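Local coordinates for carbohydrate binding protein (Flavobacterium johnsoniae, PDB 3HZB), which binds calcium ions through this betagamma-crystallin domain, one piece of a longer protein that is probably carbohydrate-binding, at residues 51-56 and 72-77; 5-10 and 35-40; 20-25 and 81-86; 9-14 and 67-72. All coordinates share one frame; numbering follows the deposited sequence.

Contact 1: 51-56 and 72-77; sequences LYQDDN and NTTWND. With CA (calcium ion), chain L; CA (calcium ion), chain M.
The side-chain amide of Gln53 joins the two segments: NE2 donates to the carbonyl O of Thr74 over 3.0 Å, with an N-H...O angle of 152°. The contact belongs to the second Greek key of a betagamma-crystallin domain, where the corner after strand 47-52 meets the loop that leads to strand 81-86. The same NE2 lies 3.1 Å above the plane of the Trp75 ring, offset toward the rim, and the amide plane is turned 57° from that of the indole. Gln53 CG lies 3.7 Å from Trp75 CH2, and the bend at chi2 (-74°) then brings the amide, with NE2, over the ring face. The backbone approaches from another direction, with Tyr52 C at the ring edge, 3.6 Å from Trp75 CZ3. Leu51 packs its CB on the same corner of the indole, and this largely buried ring also touches Thr62 of strand 60-64. Each segment serves a different calcium ion. Asp77 OD1 binds the one shared with Lys7, Asp37 and Ser39, whereas the backbone O of Gln53 binds the one also bound by Asp36, Lys78 and Ser80. Water 1, a ligand of that second ion, also donates to Gln53 OE1 at 2.6 Å.

Contact 2: 5-10 and 35-40; sequences VYKDCN and NDDISS. With CA (calcium ion), chain L; CA (calcium ion), chain M.
Lys7 runs out straight from its backbone, CG anti to N (chi1 -175°), and bends only at chi4, which carries NZ to Asp37. There it forms a salt bridge, 2.9 Å to OD1 of Asp37 on the syn side and a weak bond to OD2. Asp37 OD2 also accepts from water 3, a calcium ligand. Ser40 OG stands between its own N and carbonyl carbon (chi1 64°), a rotation that lets it donate to Asp8 O at 2.7 Å, in the carbonyl plane. Tyr6 N donates to Ser40 O, and in return Tyr6 O accepts from two successive residues that lie opposite it as a classic beta bulge at the start of strand 40-43: a straight 2.8 Å bond from Ser39 N and a weak one from Ser40 N. The bulge belongs to a betagamma-crystallin calcium site, in which Lys7 O, Asp37 O and Ser39 OG bind one ion together with Asp77. Ser39 OG is also hydrogen-bonded to Asn76. On the buried side, Ile38 CD1 reaches Val5 CB at 3.7 Å.

Contact 3: 20-25 and 81-86; sequences IGDYNL and SIRVIA
Arg83 and Asp22 form a salt bridge on one face of an antiparallel strand pair, NE to OD1 at 2.8 Å. The two side chains run alongside each other in the same direction. The carboxylate oxygen sits at the edge of the guanidinium, but NE meets it from above the carboxylate plane, the two groups being turned 54° apart. The bend at chi3 (61°) in Arg83 turns NE toward Asp22 OD1. Water 7 links Asp22 OD2 to Arg83 NH2, and water 6 links Asp22 OD1 to Val84 O; Arg83 NH1 is bonded to Tyr52 OH. Four backbone bonds join the strands themselves, two each for Gly21 with Val84 and Tyr23 with Ile82, of which Tyr23 N to Ile82 O is the shortest at 2.7 Å. On the other face Tyr23 CE1 touches Val84 CG2 at 4.1 Å, while the ring's OH accepts from Thr19 N. Ile20 CD1 packs on the backbone of Ile85, 3.6 Å from its C. In this Greek-key domain, strand 21-23, from the first half of the chain, is an edge strand of the chain's four-stranded sheet; strand 81-86 lies between it and strand 47-52, and helix 25-29 follows directly after Asn24.

Contact 4: 9-14 and 67-72; sequences CNYTGF and DNSCLN. With CA (calcium ion), chain K.
A disulfide ties together two surface loops of the betagamma-crystallin domain, the one between strands 3-6 and 15-18 and the one that follows strand 60-64. Cys9 SG and Cys70 SG are 2.0 Å apart with a chi3 of 80°. The two sulfurs leave their backbones differently: that of Cys70 is anti to N (chi1 -152°), that of Cys9 anti to its carbonyl carbon. Beside the bridge, Asn10 N donates to Ser69 O over a short 2.6 Å, nearly straight and in the carbonyl plane. Within the second loop, Asn68 OD1 accepts from Cys70 N and closes an Asx turn that runs into Cys70. Tyr11 lays the phenol end of its ring against the bend at 67-69, with OH 3.2 Å from Asp67 CB and CZ 3.5 Å from Ser69 CA. Its ring plane stands 65° from the Asp67 carboxylate, whose OD1 lies 2.9 Å from a calcium ion. That ion is shared with Ile43 O and with Asp67 and Ile43 of the second subunit, so the site spans the dimer interface. Strand 40-43 flanks the contact: Arg42 makes a cation-pi contact with Tyr11 and packs on Asp67, while Leu71 packs on Leu41.

From the N terminus, strand 3-6 runs into segment 5-10, where contact 2 closes the first loop by pairing it with 35-40. Contact 4 starts from the same region, sharing Cys9 and Asn10, but reaches much further, to 67-72. Contact 3 opens at 20-25, within both loops, and closes last at 81-86, so it crosses contacts 2 and 4; it lies across the chain's centre from both. Contact 1 falls wholly within contact 3's span, follows contact 2 in series and crosses contact 4, with Asn72 in common. Contacts 1 and 2 contribute to the same two calcium sites, joining the two halves of the domain; contact 3 joins them through a sheet.

Contact 1: 51-56 and 72-77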
loop_
_atom_site.group_PDB
_atom_site.type_symbol
_atom_site.label_atom_id
_atom_site.label_comp_id
_atom_site.label_asym_id
_atom_site.label_seq_id
_atom_site.Cartn_x
_atom_site.Cartn_y
_atom_site.Cartn_z
ATOM N N LEU B 51 -0.839 -14.323 -5.594
ATOM C CA LEU B 51 -1.556 -15.257 -4.733
ATOM C C LEU B 51 -2.029 -16.461 -5.529
ATOM O O LEU B 51 -2.365 -16.344 -6.705
ATOM C CB LEU B 51 -2.773 -14.573 -4.102
ATOM C CG LEU B 51 -2.559 -13.211 -3.434
ATOM C CD1 LEU B 51 -3.880 -12.739 -2.841
ATOM C CD2 LEU B 51 -1.494 -13.311 -2.353
ATOM N N TYR B 52 -2.051 -17.618 -4.877
ATOM C CA TYR B 52 -2.505 -18.852 -5.509
ATOM C C TYR B 52 -3.586 -19.501 -4.646
ATOM O O TYR B 52 -3.489 -19.521 -3.416
ATOM C CB TYR B 52 -1.334 -19.825 -5.679
ATOM C CG TYR B 52 -0.252 -19.327 -6.612
ATOM C CD1 TYR B 52 -0.272 -19.641 -7.973
ATOM C CD2 TYR B 52 0.782 -18.521 -6.140
ATOM C CE1 TYR B 52 0.717 -19.162 -8.840
ATOM C CE2 TYR B 52 1.772 -18.033 -6.996
ATOM C CZ TYR B 52 1.732 -18.359 -8.345
ATOM O OH TYR B 52 2.705 -17.875 -9.190
ATOM N N GLN B 53 -4.614 -20.034 -5.294
ATOM C CA GLN B 53 -5.694 -20.686 -4.574
ATOM C C GLN B 53 -5.212 -21.972 -3.906
ATOM O O GLN B 53 -5.586 -22.266 -2.787
ATOM C CB GLN B 53 -6.848 -21.025 -5.525
ATOM C CG GLN B 53 -7.680 -19.842 -6.003
ATOM C CD GLN B 53 -8.606 -19.294 -4.929
ATOM O OE1 GLN B 53 -9.196 -20.050 -4.153
ATOM N NE2 GLN B 53 -8.757 -17.977 -4.897
ATOM N N ASP B 54 -4.368 -22.735 -4.584
ATOM C CA ASP B 54 -3.913 -23.991 -4.005
ATOM C C ASP B 54 -2.457 -23.955 -3.577
ATOM O O ASP B 54 -1.729 -23.019 -3.902
ATOM C CB ASP B 54 -4.138 -25.132 -5.006
ATOM C CG ASP B 54 -5.588 -25.242 -5.448
ATOM O OD1 ASP B 54 -6.485 -24.943 -4.631
ATOM O OD2 ASP B 54 -5.836 -25.642 -6.606
ATOM N N ASP B 55 -2.039 -24.978 -2.837
ATOM C CA ASP B 55 -0.660 -25.059 -2.371
ATOM C C ASP B 55 0.248 -25.324 -3.568
ATOM O O ASP B 55 -0.215 -25.718 -4.640
ATOM C CB ASP B 55 -0.518 -26.185 -1.338
ATOM C CG ASP B 55 0.823 -26.165 -0.619
ATOM O OD1 ASP B 55 1.558 -25.164 -0.733
ATOM O OD2 ASP B 55 1.136 -27.154 0.082
ATOM N N ASN B 56 1.539 -25.088 -3.382
ATOM C CA ASN B 56 2.516 -25.313 -4.430
ATOM C C ASN B 56 2.212 -24.531 -5.702
ATOM O O ASN B 56 2.466 -24.999 -6.816
ATOM C CB ASN B 56 2.616 -26.811 -4.716
ATOM C CG ASN B 56 2.977 -27.600 -3.476
ATOM O OD1 ASN B 56 3.936 -27.266 -2.779
ATOM N ND2 ASN B 56 2.209 -28.646 -3.188
ATOM N N ASN B 72 -11.386 -9.933 -1.550
ATOM C CA ASN B 72 -12.776 -10.170 -1.919
ATOM C C ASN B 72 -13.213 -11.603 -1.633
ATOM O O ASN B 72 -12.431 -12.417 -1.138
ATOM C CB ASN B 72 -12.998 -9.810 -3.394
ATOM C CG ASN B 72 -12.175 -10.656 -4.342
ATOM O OD1 ASN B 72 -12.017 -10.310 -5.514
ATOM N ND2 ASN B 72 -11.660 -11.776 -3.852
ATOM N N THR B 73 -14.470 -11.902 -1.943
ATOM C CA THR B 73 -15.034 -13.226 -1.704
ATOM C C THR B 73 -14.262 -14.358 -2.369
ATOM O O THR B 73 -14.234 -15.478 -1.862
ATOM C CB THR B 73 -16.492 -13.297 -2.188
ATOM O OG1 THR B 73 -17.251 -12.256 -1.564
ATOM C CG2 THR B 73 -17.104 -14.643 -1.835
ATOM N N THR B 74 -13.645 -14.065 -3.507
ATOM C CA THR B 74 -12.889 -15.067 -4.243
ATOM C C THR B 74 -11.541 -15.377 -3.600
ATOM O O THR B 74 -11.042 -16.499 -3.705
ATOM C CB THR B 74 -12.637 -14.612 -5.699
ATOM O OG1 THR B 74 -13.891 -14.403 -6.359
ATOM C CG2 THR B 74 -11.849 -15.666 -6.464
ATOM N N TRP B 75 -10.959 -14.394 -2.923
ATOM C CA TRP B 75 -9.650 -14.602 -2.323
ATOM C C TRP B 75 -9.529 -14.580 -0.814
ATOM O O TRP B 75 -8.524 -15.041 -0.276
ATOM C CB TRP B 75 -8.655 -13.609 -2.919
ATOM C CG TRP B 75 -8.347 -13.946 -4.327
ATOM C CD1 TRP B 75 -8.960 -13.456 -5.446
ATOM C CD2 TRP B 75 -7.402 -14.919 -4.777
ATOM N NE1 TRP B 75 -8.451 -14.067 -6.568
ATOM C CE2 TRP B 75 -7.493 -14.970 -6.186
ATOM C CE3 TRP B 75 -6.485 -15.756 -4.125
ATOM C CZ2 TRP B 75 -6.701 -15.826 -6.956
ATOM C CZ3 TRP B 75 -5.696 -16.609 -4.892
ATOM C CH2 TRP B 75 -5.810 -16.636 -6.293
ATOM N N ASN B 76 -10.532 -14.053 -0.125
ATOM C CA ASN B 76 -10.467 -14.000 1.329
ATOM C C ASN B 76 -10.537 -15.401 1.927
ATOM O O ASN B 76 -11.415 -16.190 1.581
ATOM C CB ASN B 76 -11.603 -13.154 1.894
ATOM C CG ASN B 76 -11.498 -12.992 3.388
ATOM O OD1 ASN B 76 -10.499 -12.481 3.893
ATOM N ND2 ASN B 76 -12.521 -13.436 4.110
ATOM N N ASP B 77 -9.607 -15.701 2.829
ATOM C CA ASP B 77 -9.553 -17.011 3.471
ATOM C C ASP B 77 -9.471 -18.133 2.446
ATOM O O ASP B 77 -10.089 -19.181 2.620
ATOM C CB ASP B 77 -10.786 -17.226 4.352
ATOM C CG ASP B 77 -10.848 -16.251 5.501
ATOM O OD1 ASP B 77 -9.784 -15.705 5.845
ATOM O OD2 ASP B 77 -11.942 -16.040 6.065
HETATM CA CA CA L . -8.967 -14.159 7.687
HETATM CA CA CA M . -6.968 -22.548 -0.734
HETATM O O HOH W 1 -8.989 -21.987 -2.360
HETATM O O HOH W 2 -11.593 -13.975 7.595
HETATM O O HOH W 3 -9.280 -16.026 9.465
HETATM O O HOH W 4 -10.389 -12.664 9.537
HETATM O O HOH W 5 -8.942 -24.419 -0.019
#

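Contact 2: 5-10 and 35-40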
loop_
_atom_site.group_PDB
_atom_site.type_symbol
_atom_site.label_atom_id
_atom_site.label_comp_id
_atom_site.label_asym_id
_atom_site.label_seq_id
_atom_site.Cartn_x
_atom_site.Cartn_y
_atom_site.Cartn_z
ATOM N N VAL B 5 1.407 -10.094 5.319
ATOM C CA VAL B 5 0.083 -10.670 5.137
ATOM C C VAL B 5 -0.589 -10.753 6.501
ATOM O O VAL B 5 0.017 -11.205 7.473
ATOM C CB VAL B 5 0.171 -12.064 4.487
ATOM C CG1 VAL B 5 0.762 -11.927 3.098
ATOM C CG2 VAL B 5 1.034 -13.003 5.337
ATOM N N TYR B 6 -1.839 -10.308 6.568
ATOM C CA TYR B 6 -2.562 -10.303 7.830
ATOM C C TYR B 6 -3.721 -11.273 7.885
ATOM O O TYR B 6 -4.382 -11.543 6.877
ATOM C CB TYR B 6 -3.091 -8.900 8.140
ATOM C CG TYR B 6 -2.028 -7.834 8.225
ATOM C CD1 TYR B 6 -1.490 -7.271 7.069
ATOM C CD2 TYR B 6 -1.566 -7.377 9.460
ATOM C CE1 TYR B 6 -0.523 -6.280 7.135
ATOM C CE2 TYR B 6 -0.591 -6.381 9.538
ATOM C CZ TYR B 6 -0.076 -5.840 8.368
ATOM O OH TYR B 6 0.887 -4.861 8.418
ATOM N N LYS B 7 -3.970 -11.773 9.090
ATOM C CA LYS B 7 -5.052 -12.710 9.323
ATOM C C LYS B 7 -6.402 -12.027 9.128
ATOM O O LYS B 7 -7.299 -12.609 8.555
ATOM C CB LYS B 7 -4.965 -13.277 10.743
ATOM C CG LYS B 7 -5.997 -14.361 11.053
ATOM C CD LYS B 7 -5.890 -14.807 12.512
ATOM C CE LYS B 7 -6.825 -15.971 12.810
ATOM N NZ LYS B 7 -6.351 -17.232 12.167
ATOM N N ASP B 8 -6.541 -10.792 9.598
ATOM C CA ASP B 8 -7.806 -10.071 9.466
ATOM C C ASP B 8 -7.759 -8.913 8.485
ATOM O O ASP B 8 -6.691 -8.481 8.060
ATOM C CB ASP B 8 -8.253 -9.519 10.825
ATOM C CG ASP B 8 -8.498 -10.605 11.845
ATOM O OD1 ASP B 8 -8.792 -11.748 11.441
ATOM O OD2 ASP B 8 -8.412 -10.310 13.054
ATOM N N CYS B 9 -8.936 -8.401 8.140
ATOM C CA CYS B 9 -9.033 -7.264 7.238
ATOM C C CYS B 9 -8.517 -6.023 7.959
ATOM O O CYS B 9 -8.363 -6.031 9.178
ATOM C CB CYS B 9 -10.488 -7.086 6.784
ATOM S SG CYS B 9 -10.883 -8.264 5.452
ATOM N N ASN B 10 -8.219 -4.973 7.200
ATOM C CA ASN B 10 -7.716 -3.728 7.773
ATOM C C ASN B 10 -6.351 -3.863 8.441
ATOM O O ASN B 10 -6.060 -3.185 9.431
ATOM C CB ASN B 10 -8.731 -3.168 8.770
ATOM C CG ASN B 10 -10.014 -2.733 8.100
ATOM O OD1 ASN B 10 -11.078 -2.720 8.721
ATOM N ND2 ASN B 10 -9.921 -2.363 6.827
ATOM N N ASN B 35 -3.375 -21.654 6.334
ATOM C CA ASN B 35 -4.006 -21.894 5.047
ATOM C C ASN B 35 -5.401 -21.261 5.066
ATOM O O ASN B 35 -6.010 -21.158 6.132
ATOM C CB ASN B 35 -4.134 -23.401 4.826
ATOM C CG ASN B 35 -4.726 -23.742 3.482
ATOM O OD1 ASN B 35 -5.783 -24.376 3.389
ATOM N ND2 ASN B 35 -4.046 -23.325 2.427
ATOM N N ASP B 36 -5.896 -20.834 3.902
ATOM C CA ASP B 36 -7.233 -20.240 3.787
ATOM C C ASP B 36 -7.508 -19.334 4.977
ATOM O O ASP B 36 -8.524 -19.483 5.652
ATOM C CB ASP B 36 -8.295 -21.346 3.751
ATOM C CG ASP B 36 -8.188 -22.212 2.521
ATOM O OD1 ASP B 36 -7.308 -21.920 1.695
ATOM O OD2 ASP B 36 -8.977 -23.173 2.376
ATOM N N ASP B 37 -6.610 -18.385 5.218
ATOM C CA ASP B 37 -6.731 -17.519 6.386
ATOM C C ASP B 37 -6.377 -16.051 6.153
ATOM O O ASP B 37 -6.872 -15.182 6.857
ATOM C CB ASP B 37 -5.832 -18.088 7.493
ATOM C CG ASP B 37 -6.126 -17.504 8.863
ATOM O OD1 ASP B 37 -5.171 -17.062 9.529
ATOM O OD2 ASP B 37 -7.301 -17.507 9.280
ATOM N N ILE B 38 -5.511 -15.763 5.189
ATOM C CA ILE B 38 -5.122 -14.378 4.938
ATOM C C ILE B 38 -6.297 -13.513 4.479
ATOM O O ILE B 38 -7.123 -13.955 3.676
ATOM C CB ILE B 38 -3.978 -14.318 3.895
ATOM C CG1 ILE B 38 -2.736 -15.010 4.467
ATOM C CG2 ILE B 38 -3.661 -12.868 3.538
ATOM C CD1 ILE B 38 -1.599 -15.191 3.464
ATOM N N SER B 39 -6.375 -12.287 5.000
ATOM C CA SER B 39 -7.459 -11.367 4.644
ATOM C C SER B 39 -7.027 -9.991 4.145
ATOM O O SER B 39 -7.804 -9.298 3.492
ATOM C CB SER B 39 -8.408 -11.190 5.823
ATOM O OG SER B 39 -9.190 -12.350 5.982
ATOM N N SER B 40 -5.812 -9.576 4.470
ATOM C CA SER B 40 -5.327 -8.288 3.984
ATOM C C SER B 40 -3.816 -8.349 3.827
ATOM O O SER B 40 -3.161 -9.235 4.387
ATOM C CB SER B 40 -5.745 -7.137 4.922
ATOM O OG SER B 40 -5.179 -7.240 6.214
HETATM CA CA CA L . -8.967 -14.159 7.687
HETATM CA CA CA M . -6.968 -22.548 -0.734
HETATM O O HOH W 4 -10.389 -12.664 9.537
HETATM O O HOH W 5 -8.942 -24.419 -0.019
HETATM O O HOH W 3 -9.280 -16.026 9.465
HETATM O O HOH W 2 -11.593 -13.975 7.595
HETATM O O HOH W 1 -8.989 -21.987 -2.360
#

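Contact 3: 20-25 and 81-86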
loop_
_atom_site.group_PDB
_atom_site.type_symbol
_atom_site.label_atom_id
_atom_site.label_comp_id
_atom_site.label_asym_id
_atom_site.label_seq_id
_atom_site.Cartn_x
_atom_site.Cartn_y
_atom_site.Cartn_z
ATOM N N ILE B 20 11.299 -11.318 -1.088
ATOM C CA ILE B 20 11.345 -11.927 -2.413
ATOM C C ILE B 20 11.505 -13.434 -2.269
ATOM O O ILE B 20 12.331 -13.903 -1.486
ATOM C CB ILE B 20 12.526 -11.372 -3.238
ATOM C CG1 ILE B 20 12.257 -9.913 -3.615
ATOM C CG2 ILE B 20 12.744 -12.223 -4.482
ATOM C CD1 ILE B 20 11.068 -9.725 -4.537
ATOM N N GLY B 21 10.711 -14.194 -3.015
ATOM C CA GLY B 21 10.814 -15.638 -2.927
ATOM C C GLY B 21 9.484 -16.354 -3.060
ATOM O O GLY B 21 8.437 -15.723 -3.220
ATOM N N ASP B 22 9.527 -17.678 -2.979
ATOM C CA ASP B 22 8.324 -18.488 -3.114
ATOM C C ASP B 22 7.916 -19.118 -1.790
ATOM O O ASP B 22 8.740 -19.699 -1.084
ATOM C CB ASP B 22 8.547 -19.576 -4.166
ATOM C CG ASP B 22 8.987 -19.006 -5.504
ATOM O OD1 ASP B 22 8.427 -17.968 -5.918
ATOM O OD2 ASP B 22 9.888 -19.596 -6.142
ATOM N N TYR B 23 6.634 -18.998 -1.466
ATOM C CA TYR B 23 6.110 -19.529 -0.222
ATOM C C TYR B 23 4.993 -20.546 -0.402
ATOM O O TYR B 23 3.852 -20.174 -0.690
ATOM C CB TYR B 23 5.580 -18.394 0.663
ATOM C CG TYR B 23 6.616 -17.396 1.112
ATOM C CD1 TYR B 23 7.111 -16.430 0.235
ATOM C CD2 TYR B 23 7.111 -17.417 2.417
ATOM C CE1 TYR B 23 8.070 -15.510 0.644
ATOM C CE2 TYR B 23 8.074 -16.503 2.836
ATOM C CZ TYR B 23 8.546 -15.552 1.942
ATOM O OH TYR B 23 9.491 -14.644 2.349
ATOM N N ASN B 24 5.311 -21.830 -0.258
ATOM C CA ASN B 24 4.261 -22.832 -0.336
ATOM C C ASN B 24 3.613 -22.820 1.048
ATOM O O ASN B 24 4.055 -22.076 1.927
ATOM C CB ASN B 24 4.810 -24.225 -0.707
ATOM C CG ASN B 24 5.926 -24.714 0.215
ATOM O OD1 ASN B 24 6.581 -25.715 -0.086
ATOM N ND2 ASN B 24 6.140 -24.032 1.326
ATOM N N LEU B 25 2.567 -23.612 1.254
ATOM C CA LEU B 25 1.900 -23.607 2.551
ATOM C C LEU B 25 2.855 -23.955 3.695
ATOM O O LEU B 25 2.762 -23.396 4.781
ATOM C CB LEU B 25 0.709 -24.568 2.538
ATOM C CG LEU B 25 -0.171 -24.574 3.793
ATOM C CD1 LEU B 25 -0.657 -23.163 4.117
ATOM C CD2 LEU B 25 -1.352 -25.501 3.562
ATOM N N SER B 81 -0.826 -20.533 -1.133
ATOM C CA SER B 81 0.583 -20.347 -1.453
ATOM C C SER B 81 0.760 -18.968 -2.073
ATOM O O SER B 81 -0.178 -18.405 -2.648
ATOM C CB SER B 81 1.115 -21.455 -2.379
ATOM O OG SER B 81 0.413 -21.530 -3.600
ATOM N N ILE B 82 1.962 -18.424 -1.933
ATOM C CA ILE B 82 2.263 -17.087 -2.427
ATOM C C ILE B 82 3.676 -16.979 -2.965
ATOM O O ILE B 82 4.587 -17.668 -2.501
ATOM C CB ILE B 82 2.146 -16.051 -1.286
ATOM C CG1 ILE B 82 0.747 -16.093 -0.676
ATOM C CG2 ILE B 82 2.473 -14.660 -1.801
ATOM C CD1 ILE B 82 0.605 -15.228 0.562
ATOM N N ARG B 83 3.850 -16.102 -3.947
ATOM C CA ARG B 83 5.153 -15.845 -4.524
ATOM C C ARG B 83 5.313 -14.334 -4.549
ATOM O O ARG B 83 4.422 -13.610 -5.000
ATOM C CB ARG B 83 5.261 -16.427 -5.935
ATOM C CG ARG B 83 5.250 -17.952 -5.957
ATOM C CD ARG B 83 5.356 -18.478 -7.368
ATOM N NE ARG B 83 6.599 -18.061 -8.007
ATOM C CZ ARG B 83 6.669 -17.579 -9.242
ATOM N NH1 ARG B 83 5.561 -17.453 -9.965
ATOM N NH2 ARG B 83 7.844 -17.226 -9.755
ATOM N N VAL B 84 6.441 -13.871 -4.022
ATOM C CA VAL B 84 6.750 -12.455 -3.964
ATOM C C VAL B 84 7.804 -12.181 -5.028
ATOM O O VAL B 84 8.842 -12.841 -5.061
ATOM C CB VAL B 84 7.307 -12.073 -2.574
ATOM C CG1 VAL B 84 7.620 -10.588 -2.526
ATOM C CG2 VAL B 84 6.290 -12.435 -1.492
ATOM N N ILE B 85 7.523 -11.218 -5.901
ATOM C CA ILE B 85 8.438 -10.858 -6.978
ATOM C C ILE B 85 8.593 -9.342 -7.089
ATOM O O ILE B 85 7.804 -8.581 -6.536
ATOM C CB ILE B 85 7.930 -11.386 -8.339
ATOM C CG1 ILE B 85 6.599 -10.717 -8.692
ATOM C CG2 ILE B 85 7.772 -12.899 -8.286
ATOM C CD1 ILE B 85 6.047 -11.130 -10.041
ATOM N N ALA B 86 9.619 -8.907 -7.810
ATOM C CA ALA B 86 9.851 -7.483 -7.991
ATOM C C ALA B 86 8.728 -6.893 -8.837
ATOM O O ALA B 86 8.114 -7.593 -9.645
ATOM C CB ALA B 86 11.196 -7.255 -8.674
HETATM O O HOH W 6 9.644 -15.335 -6.276
HETATM O O HOH W 7 10.290 -18.434 -8.783
#

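Contact 4: 9-14 and 67-72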
loop_
_atom_site.group_PDB
_atom_site.type_symbol
_atom_site.label_atom_id
_atom_site.label_comp_id
_atom_site.label_asym_id
_atom_site.label_seq_id
_atom_site.Cartn_x
_atom_site.Cartn_y
_atom_site.Cartn_z
ATOM N N CYS B 9 -8.936 -8.401 8.140
ATOM C CA CYS B 9 -9.033 -7.264 7.238
ATOM C C CYS B 9 -8.517 -6.023 7.959
ATOM O O CYS B 9 -8.363 -6.031 9.178
ATOM C CB CYS B 9 -10.488 -7.086 6.784
ATOM S SG CYS B 9 -10.883 -8.264 5.452
ATOM N N ASN B 10 -8.219 -4.973 7.200
ATOM C CA ASN B 10 -7.716 -3.728 7.773
ATOM C C ASN B 10 -6.351 -3.863 8.441
ATOM O O ASN B 10 -6.060 -3.185 9.431
ATOM C CB ASN B 10 -8.731 -3.168 8.770
ATOM C CG ASN B 10 -10.014 -2.733 8.100
ATOM O OD1 ASN B 10 -11.078 -2.720 8.721
ATOM N ND2 ASN B 10 -9.921 -2.363 6.827
ATOM N N TYR B 11 -5.520 -4.750 7.901
ATOM C CA TYR B 11 -4.163 -4.953 8.404
ATOM C C TYR B 11 -4.074 -5.201 9.908
ATOM O O TYR B 11 -3.307 -4.541 10.614
ATOM C CB TYR B 11 -3.299 -3.745 8.019
ATOM C CG TYR B 11 -3.604 -3.226 6.629
ATOM C CD1 TYR B 11 -4.225 -1.988 6.443
ATOM C CD2 TYR B 11 -3.330 -4.000 5.502
ATOM C CE1 TYR B 11 -4.573 -1.536 5.163
ATOM C CE2 TYR B 11 -3.672 -3.562 4.224
ATOM C CZ TYR B 11 -4.297 -2.332 4.060
ATOM O OH TYR B 11 -4.673 -1.922 2.798
ATOM N N THR B 12 -4.857 -6.160 10.388
ATOM C CA THR B 12 -4.875 -6.515 11.804
ATOM C C THR B 12 -4.838 -8.037 11.931
ATOM O O THR B 12 -4.984 -8.752 10.939
ATOM C CB THR B 12 -6.151 -5.986 12.504
ATOM O OG1 THR B 12 -7.311 -6.548 11.879
ATOM C CG2 THR B 12 -6.221 -4.467 12.415
ATOM N N GLY B 13 -4.647 -8.526 13.152
ATOM C CA GLY B 13 -4.587 -9.961 13.371
ATOM C C GLY B 13 -3.180 -10.477 13.135
ATOM O O GLY B 13 -2.311 -9.723 12.702
ATOM N N PHE B 14 -2.951 -11.755 13.419
ATOM C CA PHE B 14 -1.633 -12.347 13.237
ATOM C C PHE B 14 -1.067 -12.018 11.862
ATOM O O PHE B 14 -1.746 -12.188 10.851
ATOM C CB PHE B 14 -1.692 -13.864 13.384
ATOM C CG PHE B 14 -0.342 -14.508 13.398
ATOM C CD1 PHE B 14 0.375 -14.614 14.583
ATOM C CD2 PHE B 14 0.242 -14.954 12.216
ATOM C CE1 PHE B 14 1.660 -15.154 14.592
ATOM C CE2 PHE B 14 1.521 -15.492 12.215
ATOM C CZ PHE B 14 2.234 -15.593 13.403
ATOM N N ASP B 67 -1.400 -2.106 -1.322
ATOM C CA ASP B 67 -2.103 -2.529 -0.112
ATOM C C ASP B 67 -3.556 -2.894 -0.392
ATOM O O ASP B 67 -4.268 -2.157 -1.080
ATOM C CB ASP B 67 -2.079 -1.422 0.953
ATOM C CG ASP B 67 -0.682 -1.068 1.404
ATOM O OD1 ASP B 67 0.241 -1.880 1.188
ATOM O OD2 ASP B 67 -0.507 0.022 1.994
ATOM N N ASN B 68 -3.989 -4.033 0.142
ATOM C CA ASN B 68 -5.366 -4.491 -0.019
ATOM C C ASN B 68 -5.878 -4.721 1.399
ATOM O O ASN B 68 -5.441 -5.643 2.084
ATOM C CB ASN B 68 -5.415 -5.797 -0.812
ATOM C CG ASN B 68 -6.826 -6.184 -1.206
ATOM O OD1 ASN B 68 -7.720 -6.264 -0.363
ATOM N ND2 ASN B 68 -7.033 -6.429 -2.494
ATOM N N SER B 69 -6.802 -3.871 1.832
ATOM C CA SER B 69 -7.336 -3.945 3.186
ATOM C C SER B 69 -8.324 -5.073 3.465
ATOM O O SER B 69 -8.643 -5.335 4.621
ATOM C CB SER B 69 -7.994 -2.612 3.549
ATOM O OG SER B 69 -9.086 -2.352 2.686
ATOM N N CYS B 70 -8.814 -5.738 2.427
ATOM C CA CYS B 70 -9.772 -6.819 2.639
ATOM C C CYS B 70 -10.010 -7.558 1.332
ATOM O O CYS B 70 -10.713 -7.063 0.450
ATOM C CB CYS B 70 -11.087 -6.230 3.153
ATOM S SG CYS B 70 -12.149 -7.288 4.202
ATOM N N LEU B 71 -9.408 -8.736 1.205
ATOM C CA LEU B 71 -9.561 -9.534 -0.002
ATOM C C LEU B 71 -11.036 -9.794 -0.276
ATOM O O LEU B 71 -11.844 -9.870 0.651
ATOM C CB LEU B 71 -8.818 -10.860 0.151
ATOM C CG LEU B 71 -7.305 -10.696 0.342
ATOM C CD1 LEU B 71 -6.678 -12.044 0.656
ATOM C CD2 LEU B 71 -6.690 -10.086 -0.911
ATOM N N ASN B 72 -11.386 -9.933 -1.550
ATOM C CA ASN B 72 -12.776 -10.170 -1.919
ATOM C C ASN B 72 -13.213 -11.603 -1.633
ATOM O O ASN B 72 -12.431 -12.417 -1.138
ATOM C CB ASN B 72 -12.998 -9.810 -3.394
ATOM C CG ASN B 72 -12.175 -10.656 -4.342
ATOM O OD1 ASN B 72 -12.017 -10.310 -5.514
ATOM N ND2 ASN B 72 -11.660 -11.776 -3.852
HETATM CA CA CA K . 2.308 0.100 0.756
HETATM O O HOH W 8 4.025 -1.248 2.626
#